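Local coordinates for protein sugar kinase, pfkB family (Thermotoga maritima, PDB 2AJR) that probably phosphorylates a sugar phosphate with ATP, as a phosphofructokinase-like member of the PfkB carbohydrate kinase family, at residues 245-250 / 254-259. Sequence-based numbering, arbitrary orientation.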
ATOM      1  N   ASN A 245     -19.363 -21.557 -10.396  1.00 37.39           N
ATOM      2  CA  ASN A 245     -20.552 -22.333 -10.100  1.00 35.70           C
ATOM      3  C   ASN A 245     -20.751 -22.395  -8.608  1.00 36.64           C
ATOM      4  O   ASN A 245     -19.829 -22.118  -7.827  1.00 37.17           O
ATOM      5  CB  ASN A 245     -20.427 -23.755 -10.617  1.00 36.11           C
ATOM      6  CG  ASN A 245     -19.808 -23.823 -11.978  1.00 33.93           C
ATOM      7  OD1 ASN A 245     -20.485 -23.614 -12.981  1.00 28.12           O
ATOM      8  ND2 ASN A 245     -18.497 -24.108 -12.025  1.00 23.64           N
ATOM      9  N   ASP A 246     -21.966 -22.757  -8.213  1.00 37.68           N
ATOM     10  CA  ASP A 246     -22.314 -22.883  -6.802  1.00 37.13           C
ATOM     11  C   ASP A 246     -23.316 -24.011  -6.589  1.00 34.77           C
ATOM     12  O   ASP A 246     -24.338 -24.106  -7.275  1.00 34.46           O
ATOM     13  CB  ASP A 246     -22.872 -21.560  -6.265  1.00 38.46           C
ATOM     14  CG  ASP A 246     -21.785 -20.501  -6.059  1.00 45.16           C
ATOM     15  OD1 ASP A 246     -20.957 -20.639  -5.118  1.00 46.61           O
ATOM     16  OD2 ASP A 246     -21.768 -19.527  -6.837  1.00 53.68           O
ATOM     17  N   ILE A 247     -22.998 -24.873  -5.636  1.00 33.41           N
ATOM     18  CA  ILE A 247     -23.896 -25.921  -5.207  1.00 32.67           C
ATOM     19  C   ILE A 247     -24.767 -25.317  -4.124  1.00 32.35           C
ATOM     20  O   ILE A 247     -24.257 -24.739  -3.174  1.00 34.23           O
ATOM     21  CB  ILE A 247     -23.113 -27.127  -4.657  1.00 33.07           C
ATOM     22  CG1 ILE A 247     -22.265 -27.744  -5.773  1.00 31.34           C
ATOM     23  CG2 ILE A 247     -24.064 -28.162  -4.080  1.00 32.79           C
ATOM     24  CD1 ILE A 247     -20.945 -28.264  -5.316  1.00 26.34           C
ATOM     25  N   VAL A 248     -26.074 -25.408  -4.299  1.00 30.55           N
ATOM     26  CA  VAL A 248     -27.014 -24.943  -3.319  1.00 29.92           C
ATOM     27  C   VAL A 248     -27.709 -26.165  -2.754  1.00 31.57           C
ATOM     28  O   VAL A 248     -28.342 -26.914  -3.500  1.00 32.76           O
ATOM     29  CB  VAL A 248     -28.030 -24.008  -3.956  1.00 29.41           C
ATOM     30  CG1 VAL A 248     -29.018 -23.501  -2.910  1.00 30.88           C
ATOM     31  CG2 VAL A 248     -27.306 -22.845  -4.625  1.00 27.84           C
ATOM     32  N   ALA A 249     -27.557 -26.389  -1.452  1.00 32.14           N
ATOM     33  CA  ALA A 249     -28.184 -27.521  -0.770  1.00 31.88           C
ATOM     34  C   ALA A 249     -29.207 -27.014   0.246  1.00 33.83           C
ATOM     35  O   ALA A 249     -28.904 -26.116   1.050  1.00 34.72           O
ATOM     36  CB  ALA A 249     -27.129 -28.366  -0.065  1.00 31.10           C
ATOM     37  N   THR A 250     -30.420 -27.573   0.181  1.00 33.99           N
ATOM     38  CA  THR A 250     -31.448 -27.358   1.199  1.00 34.66           C
ATOM     39  C   THR A 250     -31.918 -28.710   1.700  1.00 37.67           C
ATOM     40  O   THR A 250     -31.398 -29.760   1.296  1.00 38.10           O
ATOM     41  CB  THR A 250     -32.683 -26.555   0.678  1.00 34.32           C
ATOM     42  OG1 THR A 250     -33.578 -27.416  -0.046  1.00 33.89           O
ATOM     43  CG2 THR A 250     -32.256 -25.390  -0.192  1.00 27.15           C
ATOM     44  N   VAL A 254     -30.585 -30.740  -3.596  1.00 35.02           N
ATOM     45  CA  VAL A 254     -29.345 -30.077  -4.030  1.00 32.43           C
ATOM     46  C   VAL A 254     -29.437 -29.605  -5.487  1.00 32.52           C
ATOM     47  O   VAL A 254     -29.796 -30.379  -6.381  1.00 32.50           O
ATOM     48  CB  VAL A 254     -28.096 -31.019  -3.887  1.00 33.22           C
ATOM     49  CG1 VAL A 254     -26.795 -30.273  -4.206  1.00 26.65           C
ATOM     50  CG2 VAL A 254     -28.017 -31.651  -2.475  1.00 25.87           C
ATOM     51  N   TRP A 255     -29.088 -28.339  -5.729  1.00 31.60           N
ATOM     52  CA  TRP A 255     -29.026 -27.794  -7.094  1.00 30.55           C
ATOM     53  C   TRP A 255     -27.606 -27.289  -7.421  1.00 29.44           C
ATOM     54  O   TRP A 255     -26.766 -27.165  -6.524  1.00 27.84           O
ATOM     55  CB  TRP A 255     -30.030 -26.663  -7.265  1.00 30.89           C
ATOM     56  CG  TRP A 255     -31.454 -27.081  -7.109  1.00 33.34           C
ATOM     57  CD1 TRP A 255     -32.360 -27.310  -8.109  1.00 30.90           C
ATOM     58  CD2 TRP A 255     -32.153 -27.296  -5.881  1.00 32.14           C
ATOM     59  NE1 TRP A 255     -33.566 -27.661  -7.578  1.00 27.23           N
ATOM     60  CE2 TRP A 255     -33.470 -27.664  -6.213  1.00 30.64           C
ATOM     61  CE3 TRP A 255     -31.791 -27.224  -4.532  1.00 31.44           C
ATOM     62  CZ2 TRP A 255     -34.428 -27.957  -5.245  1.00 33.59           C
ATOM     63  CZ3 TRP A 255     -32.737 -27.508  -3.575  1.00 32.77           C
ATOM     64  CH2 TRP A 255     -34.044 -27.872  -3.932  1.00 33.87           C
ATOM     65  N   LEU A 256     -27.351 -27.030  -8.708  1.00 28.06           N
ATOM     66  CA  LEU A 256     -26.078 -26.486  -9.184  1.00 27.21           C
ATOM     67  C   LEU A 256     -26.353 -25.350 -10.122  1.00 27.63           C
ATOM     68  O   LEU A 256     -27.033 -25.538 -11.128  1.00 31.57           O
ATOM     69  CB  LEU A 256     -25.278 -27.544  -9.924  1.00 27.62           C
ATOM     70  CG  LEU A 256     -23.938 -27.117 -10.529  1.00 29.53           C
ATOM     71  CD1 LEU A 256     -23.015 -26.498  -9.475  1.00 23.52           C
ATOM     72  CD2 LEU A 256     -23.266 -28.339 -11.210  1.00 24.70           C
ATOM     73  N   ILE A 257     -25.841 -24.171  -9.780  1.00 27.45           N
ATOM     74  CA  ILE A 257     -25.968 -22.966 -10.591  1.00 28.02           C
ATOM     75  C   ILE A 257     -24.639 -22.775 -11.329  1.00 30.91           C
ATOM     76  O   ILE A 257     -23.566 -22.759 -10.689  1.00 30.77           O
ATOM     77  CB  ILE A 257     -26.242 -21.708  -9.706  1.00 27.09           C
ATOM     78  CG1 ILE A 257     -27.447 -21.937  -8.795  1.00 26.27           C
ATOM     79  CG2 ILE A 257     -26.468 -20.496 -10.555  1.00 18.80           C
ATOM     80  CD1 ILE A 257     -27.624 -20.888  -7.754  1.00 29.86           C
ATOM     81  N   ARG A 258     -24.694 -22.642 -12.653  1.00 31.33           N
ATOM     82  CA  ARG A 258     -23.472 -22.464 -13.444  1.00 31.64           C
ATOM     83  C   ARG A 258     -23.527 -21.215 -14.290  1.00 31.83           C
ATOM     84  O   ARG A 258     -24.555 -20.932 -14.913  1.00 29.90           O
ATOM     85  CB  ARG A 258     -23.293 -23.605 -14.415  1.00 31.11           C
ATOM     86  CG  ARG A 258     -23.078 -24.957 -13.818  1.00 32.76           C
ATOM     87  CD  ARG A 258     -22.754 -25.866 -14.944  1.00 35.06           C
ATOM     88  NE  ARG A 258     -22.457 -27.220 -14.524  1.00 46.48           N
ATOM     89  CZ  ARG A 258     -21.238 -27.701 -14.305  1.00 49.90           C
ATOM     90  NH1 ARG A 258     -20.169 -26.912 -14.401  1.00 53.35           N
ATOM     91  NH2 ARG A 258     -21.097 -28.986 -13.972  1.00 49.20           N
ATOM     92  N   SER A 259     -22.413 -20.487 -14.339  1.00 31.68           N
ATOM     93  CA  SER A 259     -22.270 -19.410 -15.306  1.00 32.97           C
ATOM     94  C   SER A 259     -22.269 -20.003 -16.717  1.00 32.35           C
ATOM     95  O   SER A 259     -21.527 -20.931 -16.980  1.00 31.22           O
ATOM     96  CB  SER A 259     -20.965 -18.655 -15.077  1.00 33.47           C
ATOM     97  OG  SER A 259     -20.710 -17.771 -16.153  1.00 27.83           O
TER
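D246 and I257 exchange two backbone hydrogen bonds, and V248 and W255 exchange two more, joining the strands of an antiparallel beta hairpin near one side of the large sheet of this ribokinase-like fold. Within the second pair the W255 N to V248 O bond, 2.7 Å, is nearly straight at 171°, whereas V248 N reaches W255 O from above the carbonyl plane. Between these pairs, I247 and L256 form a non-hydrogen-bonded pair. On their face, I247 CG2 packs 3.5 Å from V254 CG1, and L256 CD1 lies 4.0 Å from I247 CG1; helix 220-233 covers I247 and A249. The other face carries V248 CG2 against I257 CD1 at 3.7 Å, beneath helix 290-304, whose F298 touches both D246 and I257. The indole of W255 lies along the strand with CZ3 3.6 Å from T250 OG1, which meets the ring edge in plane; the hydrogen bond of that hydroxyl goes instead to E252 N in the connecting turn. At the far end from the turn, N245 places CG anti to its carbonyl carbon (chi1 -42°), which carries the amide over to R258. The amide and guanidinium planes stand 75° apart, and N245 OD1 rests beside the arginine's methylenes, closest to R258 CG at 3.0 Å, with R258 CB next at 3.2 Å. An alanine here is likely to leave Y241 O without its amide donor and uncover the aliphatic part of R258. Outward, strands 236-241 and 325-329 flank the hairpin through backbone bonds such as I247 with V239 and L256 with E328, and N245 ND2 bonds Y241 O.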